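Local structure of tail protein, 43 kDa (Neisseria meningitidis MC58, 3D37) at residues Lys267-Leu270 with Ala271-Leu275; Ile158-Val162 with Gly163-Trp167. The protein is of unknown function but is probably a baseplate hub component of a Mu-like phage tail encoded in the bacterial genome. One frame throughout, in Å; residues are numbered along the deposited sequence.

In the fold
Running from the N terminus, the chain first reaches contact 2, where helix 151-161 stops and turns into strand 165-168, an outer strand of a small three-stranded sheet, next to 174-177. About a hundred residues later comes contact 1, a local contact within helix 259-276, which ends just before strand 278-285. The two lie in series, neither nested nor crossed, and neither closes a long loop. The centres of contact 1 and contact 2 are nonetheless about 14 Å apart. Lys268 packs against Asn160 between them. Contact 2 lies in the gp44-like second domain, whereas helix 259-276 packs against strands 234-239 and 249-252 and, through Arg274 and Leu275, against the C-terminal part.

Contact 1 (Lys267-Leu270 with Ala271-Leu275)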
ATOM      1  N   LYS A 267     -48.984  -3.651   6.705  1.00 39.53           N
ATOM      2  CA  LYS A 267     -48.346  -2.659   7.555  1.00 40.11           C
ATOM      3  C   LYS A 267     -47.001  -3.142   8.081  1.00 39.17           C
ATOM      4  O   LYS A 267     -46.062  -2.350   8.199  1.00 39.04           O
ATOM      5  CB  LYS A 267     -49.275  -2.228   8.696  1.00 40.61           C
ATOM      6  CG  LYS A 267     -50.217  -1.117   8.263  1.00 42.59           C
ATOM      7  CD  LYS A 267     -51.247  -0.726   9.332  1.00 42.76           C
ATOM      8  CE  LYS A 267     -52.010   0.505   8.867  1.00 45.09           C
ATOM      9  NZ  LYS A 267     -52.910   1.084   9.926  1.00 47.02           N
ATOM     10  N   LYS A 268     -46.887  -4.434   8.351  1.00 38.27           N
ATOM     11  CA  LYS A 268     -45.594  -4.959   8.729  1.00 37.75           C
ATOM     12  C   LYS A 268     -44.644  -4.856   7.552  1.00 35.67           C
ATOM     13  O   LYS A 268     -43.508  -4.433   7.752  1.00 35.00           O
ATOM     14  CB  LYS A 268     -45.615  -6.399   9.277  1.00 37.46           C
ATOM     15  CG  LYS A 268     -44.205  -6.754   9.905  1.00 40.00           C
ATOM     16  CD  LYS A 268     -43.959  -8.255  10.043  1.00 40.74           C
ATOM     17  CE  LYS A 268     -42.727  -8.540  10.955  1.00 42.08           C
ATOM     18  NZ  LYS A 268     -41.529  -7.730  10.664  1.00 39.37           N
ATOM     19  N   GLN A 269     -45.086  -5.219   6.341  1.00 34.16           N
ATOM     20  CA  GLN A 269     -44.237  -4.992   5.150  1.00 33.28           C
ATOM     21  C   GLN A 269     -43.809  -3.517   4.957  1.00 31.08           C
ATOM     22  O   GLN A 269     -42.674  -3.240   4.567  1.00 29.69           O
ATOM     23  CB  GLN A 269     -44.911  -5.483   3.869  1.00 33.30           C
ATOM     24  CG  GLN A 269     -44.020  -5.310   2.624  1.00 35.31           C
ATOM     25  CD  GLN A 269     -42.767  -6.184   2.711  1.00 39.38           C
ATOM     26  OE1 GLN A 269     -41.643  -5.701   3.009  1.00 43.13           O
ATOM     27  NE2 GLN A 269     -42.956  -7.496   2.477  1.00 41.02           N
ATOM     28  N   LEU A 270     -44.726  -2.581   5.193  1.00 28.87           N
ATOM     29  CA  LEU A 270     -44.396  -1.171   5.036  1.00 28.86           C
ATOM     30  C   LEU A 270     -43.356  -0.789   6.057  1.00 27.89           C
ATOM     31  O   LEU A 270     -42.520   0.017   5.760  1.00 25.79           O
ATOM     32  CB  LEU A 270     -45.617  -0.229   5.164  1.00 28.25           C
ATOM     33  CG  LEU A 270     -46.639  -0.241   4.017  1.00 29.82           C
ATOM     34  CD1 LEU A 270     -47.998   0.417   4.419  1.00 31.56           C
ATOM     35  CD2 LEU A 270     -46.105   0.389   2.765  1.00 28.21           C
ATOM     36  N   ALA A 271     -43.391  -1.389   7.253  1.00 27.70           N
ATOM     37  CA  ALA A 271     -42.445  -1.024   8.324  1.00 28.07           C
ATOM     38  C   ALA A 271     -41.081  -1.622   8.030  1.00 28.05           C
ATOM     39  O   ALA A 271     -40.035  -0.999   8.269  1.00 28.74           O
ATOM     40  CB  ALA A 271     -42.970  -1.463   9.685  1.00 27.71           C
ATOM     41  N   ASP A 272     -41.084  -2.818   7.463  1.00 28.66           N
ATOM     42  CA  ASP A 272     -39.845  -3.443   7.055  1.00 29.29           C
ATOM     43  C   ASP A 272     -39.153  -2.613   5.983  1.00 28.45           C
ATOM     44  O   ASP A 272     -37.953  -2.395   6.038  1.00 27.53           O
ATOM     45  CB  ASP A 272     -40.096  -4.859   6.543  1.00 30.04           C
ATOM     46  CG  ASP A 272     -40.416  -5.856   7.670  1.00 35.69           C
ATOM     47  OD1 ASP A 272     -40.228  -5.519   8.878  1.00 43.50           O
ATOM     48  OD2 ASP A 272     -40.873  -6.974   7.330  1.00 41.28           O
ATOM     49  N   TRP A 273     -39.916  -2.141   5.002  1.00 28.52           N
ATOM     50  CA  TRP A 273     -39.354  -1.302   3.960  1.00 29.34           C
ATOM     51  C   TRP A 273     -38.814   0.017   4.536  1.00 28.98           C
ATOM     52  O   TRP A 273     -37.747   0.520   4.138  1.00 26.97           O
ATOM     53  CB  TRP A 273     -40.392  -1.027   2.887  1.00 30.67           C
ATOM     54  CG  TRP A 273     -40.641  -2.182   2.001  1.00 31.81           C
ATOM     55  CD1 TRP A 273     -39.776  -3.201   1.734  1.00 32.89           C
ATOM     56  CD2 TRP A 273     -41.819  -2.432   1.219  1.00 32.14           C
ATOM     57  NE1 TRP A 273     -40.347  -4.086   0.844  1.00 33.95           N
ATOM     58  CE2 TRP A 273     -41.600  -3.642   0.513  1.00 32.74           C
ATOM     59  CE3 TRP A 273     -43.041  -1.765   1.059  1.00 31.82           C
ATOM     60  CZ2 TRP A 273     -42.551  -4.199  -0.349  1.00 34.03           C
ATOM     61  CZ3 TRP A 273     -43.996  -2.316   0.197  1.00 33.24           C
ATOM     62  CH2 TRP A 273     -43.743  -3.531  -0.495  1.00 33.17           C
ATOM     63  N   ARG A 274     -39.563   0.571   5.488  1.00 29.05           N
ATOM     64  CA  ARG A 274     -39.185   1.853   6.071  1.00 29.83           C
ATOM     65  C   ARG A 274     -37.851   1.711   6.825  1.00 27.60           C
ATOM     66  O   ARG A 274     -37.042   2.573   6.807  1.00 27.70           O
ATOM     67  CB  ARG A 274     -40.316   2.325   6.991  1.00 30.24           C
ATOM     68  CG  ARG A 274     -39.969   3.502   7.886  1.00 31.04           C
ATOM     69  CD  ARG A 274     -41.215   3.960   8.702  1.00 33.39           C
ATOM     70  NE  ARG A 274     -40.932   5.264   9.292  1.00 37.42           N
ATOM     71  CZ  ARG A 274     -41.842   6.064   9.859  1.00 41.47           C
ATOM     72  NH1 ARG A 274     -43.120   5.720   9.944  1.00 42.46           N
ATOM     73  NH2 ARG A 274     -41.448   7.236  10.351  1.00 43.49           N
ATOM     74  N   LEU A 275     -37.666   0.612   7.527  1.00 27.74           N
ATOM     75  CA  LEU A 275     -36.406   0.331   8.212  1.00 28.29           C
ATOM     76  C   LEU A 275     -35.233   0.203   7.263  1.00 28.78           C
ATOM     77  O   LEU A 275     -34.111   0.678   7.563  1.00 26.64           O
ATOM     78  CB  LEU A 275     -36.525  -0.932   9.051  1.00 28.35           C
ATOM     79  CG  LEU A 275     -37.311  -0.731  10.326  1.00 27.13           C
ATOM     80  CD1 LEU A 275     -37.873  -2.113  10.877  1.00 32.49           C
ATOM     81  CD2 LEU A 275     -36.460   0.042  11.354  1.00 24.40           C
TER
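The indole of Trp273 has the side chain of Gln269 laid over one face and a methyl of Leu270 at its edge, i to i+4 and i to i+3 contacts along helix 259-276. Gln269 CG sits 3.5 Å from the centroid of the six-membered ring, 11° off the normal, a CH-pi contact. Further along, the amide carbon lies over CE2 and CZ2, the amide plane 27° from the indole's. Gln269 OE1 is 3.0 Å from Trp273 NE1, but it lies above the ring, where the N-H does not point, and this is no hydrogen bond. A bend at chi2 (65°) folds the glutamine over the indole; its CG methylene and flat amide suit it to cover an aromatic face. Leu270 CD2 approaches near the ring plane, 4.1 Å from Trp273 CE3. Phe213 meets Trp273 edge-to-face, and the helix packs on strands 234-239, through Leu270, and 249-252, through Trp273.

Lys268 stretches out and bends only at chi4, bringing its NZ 3.1 Å from Asp272 OD1 in an i to i+4 salt bridge; its hydrogen bonds to both carboxylate oxygens are weak. Regular helical bonds run beneath, such as Trp273 N to Gln269 O, 3.0 Å. Arg274 reaches out to a salt bridge with Glu337. The chemistry is therefore divided around the helix: dispersion and CH-pi contact hold the indole, while lysine and aspartate probably neutralise one another on a partly exposed side.

Contact 2 (Ile158-Val162 with Gly163-Trp167); sequences IANSV and GLHPW
Two amide N-H groups grasp the carbonyl of Ala159 from opposite faces of its plane, where helix 151-161 breaks off in a Schellman motif. Leu164 N reaches Ala159 O at 2.7 Å, from well above the carbonyl plane; Val162 N reaches the same Ala159 O at 3.2 Å as the last helical turn closes. The second bond of the motif runs from Gly163 N to Asn160 O, 2.8 Å, and its donor stands 63° out of the carbonyl plane. Gly163 is the C-prime residue. Its positive phi suits a residue without a side chain, and a CB there would clash with the carbonyl oxygen of Val162. The apolar contact that accompanies the motif's polar bonds joins Ala159 CB and Leu164 CB, 4.4 Å apart.

After this reversal the chain straightens into strand 165-168, where His165 and Trp167 pair through their backbones with strand 174-177. Small Ala159 lets the emerging chain lie close: Ala159 CB is 3.7 Å from His165 CA and touches Pro166 CD too, while Pro166 also packs back on Trp152, Leu155 and Thr156 of the helix it has left. Leu164 packs beside Val162, and both touch Val113 of helix 113-121. With CG of His165 opposite its backbone N (chi1 -164°), the imidazole runs alongside the Asn160 side chain in the same direction, the two planes 27° apart. Next to Asn160, Ser161 folds back on the helix, a short side chain well placed to serve a backbone carbonyl, and Ser161 OG donates to Ile158 O at 2.7 Å.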
ATOM      1  N   ILE A 158     -44.082 -18.023  10.919  1.00 39.54           N
ATOM      2  CA  ILE A 158     -44.932 -18.119  12.068  1.00 38.46           C
ATOM      3  C   ILE A 158     -44.864 -16.874  12.964  1.00 37.00           C
ATOM      4  O   ILE A 158     -45.893 -16.268  13.345  1.00 35.33           O
ATOM      5  CB  ILE A 158     -44.539 -19.385  12.886  1.00 38.55           C
ATOM      6  CG1 ILE A 158     -44.924 -20.661  12.123  1.00 39.19           C
ATOM      7  CG2 ILE A 158     -45.201 -19.367  14.214  1.00 39.72           C
ATOM      8  CD1 ILE A 158     -44.083 -21.891  12.528  1.00 39.44           C
ATOM      9  N   ALA A 159     -43.639 -16.520  13.323  1.00 35.87           N
ATOM     10  CA  ALA A 159     -43.369 -15.391  14.208  1.00 36.02           C
ATOM     11  C   ALA A 159     -43.924 -14.099  13.599  1.00 34.45           C
ATOM     12  O   ALA A 159     -44.591 -13.324  14.291  1.00 33.92           O
ATOM     13  CB  ALA A 159     -41.778 -15.257  14.461  1.00 35.86           C
ATOM     14  N   ASN A 160     -43.679 -13.926  12.305  1.00 34.51           N
ATOM     15  CA  ASN A 160     -43.950 -12.689  11.619  1.00 35.17           C
ATOM     16  C   ASN A 160     -45.462 -12.517  11.435  1.00 36.44           C
ATOM     17  O   ASN A 160     -45.981 -11.380  11.545  1.00 35.86           O
ATOM     18  CB  ASN A 160     -43.177 -12.595  10.286  1.00 35.63           C
ATOM     19  CG  ASN A 160     -41.664 -12.225  10.469  1.00 36.13           C
ATOM     20  OD1 ASN A 160     -41.189 -11.907  11.577  1.00 39.58           O
ATOM     21  ND2 ASN A 160     -40.917 -12.288   9.380  1.00 33.50           N
ATOM     22  N   SER A 161     -46.178 -13.659  11.287  1.00 36.15           N
ATOM     23  CA  SER A 161     -47.645 -13.706  11.236  1.00 35.46           C
ATOM     24  C   SER A 161     -48.302 -12.983  12.395  1.00 36.28           C
ATOM     25  O   SER A 161     -49.451 -12.533  12.291  1.00 37.39           O
ATOM     26  CB  SER A 161     -48.154 -15.182  11.272  1.00 35.38           C
ATOM     27  OG  SER A 161     -48.373 -15.590  12.639  1.00 32.69           O
ATOM     28  N   VAL A 162     -47.635 -12.969  13.532  1.00 36.46           N
ATOM     29  CA  VAL A 162     -48.179 -12.365  14.739  1.00 36.60           C
ATOM     30  C   VAL A 162     -47.353 -11.153  15.106  1.00 36.85           C
ATOM     31  O   VAL A 162     -47.335 -10.758  16.278  1.00 38.04           O
ATOM     32  CB  VAL A 162     -48.220 -13.330  15.936  1.00 36.81           C
ATOM     33  CG1 VAL A 162     -49.601 -14.052  16.004  1.00 36.35           C
ATOM     34  CG2 VAL A 162     -47.052 -14.331  15.878  1.00 36.48           C
ATOM     35  N   GLY A 163     -46.700 -10.564  14.105  1.00 36.83           N
ATOM     36  CA  GLY A 163     -45.876  -9.350  14.298  1.00 37.06           C
ATOM     37  C   GLY A 163     -44.683  -9.574  15.229  1.00 37.55           C
ATOM     38  O   GLY A 163     -44.290  -8.666  15.993  1.00 39.28           O
ATOM     39  N   LEU A 164     -44.124 -10.784  15.188  1.00 36.30           N
ATOM     40  CA  LEU A 164     -42.958 -11.122  16.004  1.00 34.93           C
ATOM     41  C   LEU A 164     -41.795 -11.579  15.117  1.00 33.23           C
ATOM     42  O   LEU A 164     -41.896 -11.599  13.891  1.00 32.15           O
ATOM     43  CB  LEU A 164     -43.325 -12.141  17.098  1.00 35.47           C
ATOM     44  CG  LEU A 164     -44.481 -11.782  18.067  1.00 36.01           C
ATOM     45  CD1 LEU A 164     -44.688 -12.833  19.230  1.00 32.99           C
ATOM     46  CD2 LEU A 164     -44.270 -10.401  18.665  1.00 35.69           C
ATOM     47  N   HIS A 165     -40.658 -11.883  15.745  1.00 32.10           N
ATOM     48  CA  HIS A 165     -39.504 -12.370  15.016  1.00 31.62           C
ATOM     49  C   HIS A 165     -38.690 -13.287  15.919  1.00 30.28           C
ATOM     50  O   HIS A 165     -38.618 -13.041  17.121  1.00 29.79           O
ATOM     51  CB  HIS A 165     -38.637 -11.139  14.556  1.00 30.88           C
ATOM     52  CG  HIS A 165     -37.650 -11.471  13.496  1.00 30.41           C
ATOM     53  ND1 HIS A 165     -37.980 -11.513  12.162  1.00 29.82           N
ATOM     54  CD2 HIS A 165     -36.335 -11.788  13.566  1.00 31.56           C
ATOM     55  CE1 HIS A 165     -36.929 -11.878  11.454  1.00 29.33           C
ATOM     56  NE2 HIS A 165     -35.908 -12.034  12.283  1.00 30.96           N
ATOM     57  N   PRO A 166     -38.024 -14.311  15.348  1.00 30.00           N
ATOM     58  CA  PRO A 166     -37.153 -15.164  16.143  1.00 30.28           C
ATOM     59  C   PRO A 166     -35.705 -14.673  16.253  1.00 30.15           C
ATOM     60  O   PRO A 166     -35.177 -14.127  15.290  1.00 27.70           O
ATOM     61  CB  PRO A 166     -37.153 -16.473  15.359  1.00 29.87           C
ATOM     62  CG  PRO A 166     -37.250 -16.055  13.969  1.00 30.07           C
ATOM     63  CD  PRO A 166     -38.060 -14.759  13.950  1.00 30.73           C
ATOM     64  N   TRP A 167     -35.076 -14.895  17.410  1.00 30.72           N
ATOM     65  CA  TRP A 167     -33.615 -14.820  17.498  1.00 31.72           C
ATOM     66  C   TRP A 167     -33.119 -15.680  18.606  1.00 32.15           C
ATOM     67  O   TRP A 167     -33.879 -16.010  19.500  1.00 29.50           O
ATOM     68  CB  TRP A 167     -33.131 -13.381  17.711  1.00 31.26           C
ATOM     69  CG  TRP A 167     -33.580 -12.731  18.992  1.00 31.67           C
ATOM     70  CD1 TRP A 167     -32.911 -12.704  20.158  1.00 31.39           C
ATOM     71  CD2 TRP A 167     -34.791 -11.978  19.212  1.00 31.95           C
ATOM     72  NE1 TRP A 167     -33.629 -12.011  21.108  1.00 32.32           N
ATOM     73  CE2 TRP A 167     -34.773 -11.542  20.537  1.00 29.37           C
ATOM     74  CE3 TRP A 167     -35.881 -11.643  18.404  1.00 29.78           C
ATOM     75  CZ2 TRP A 167     -35.767 -10.758  21.064  1.00 32.42           C
ATOM     76  CZ3 TRP A 167     -36.836 -10.877  18.898  1.00 30.03           C
ATOM     77  CH2 TRP A 167     -36.807 -10.439  20.214  1.00 31.64           C
TER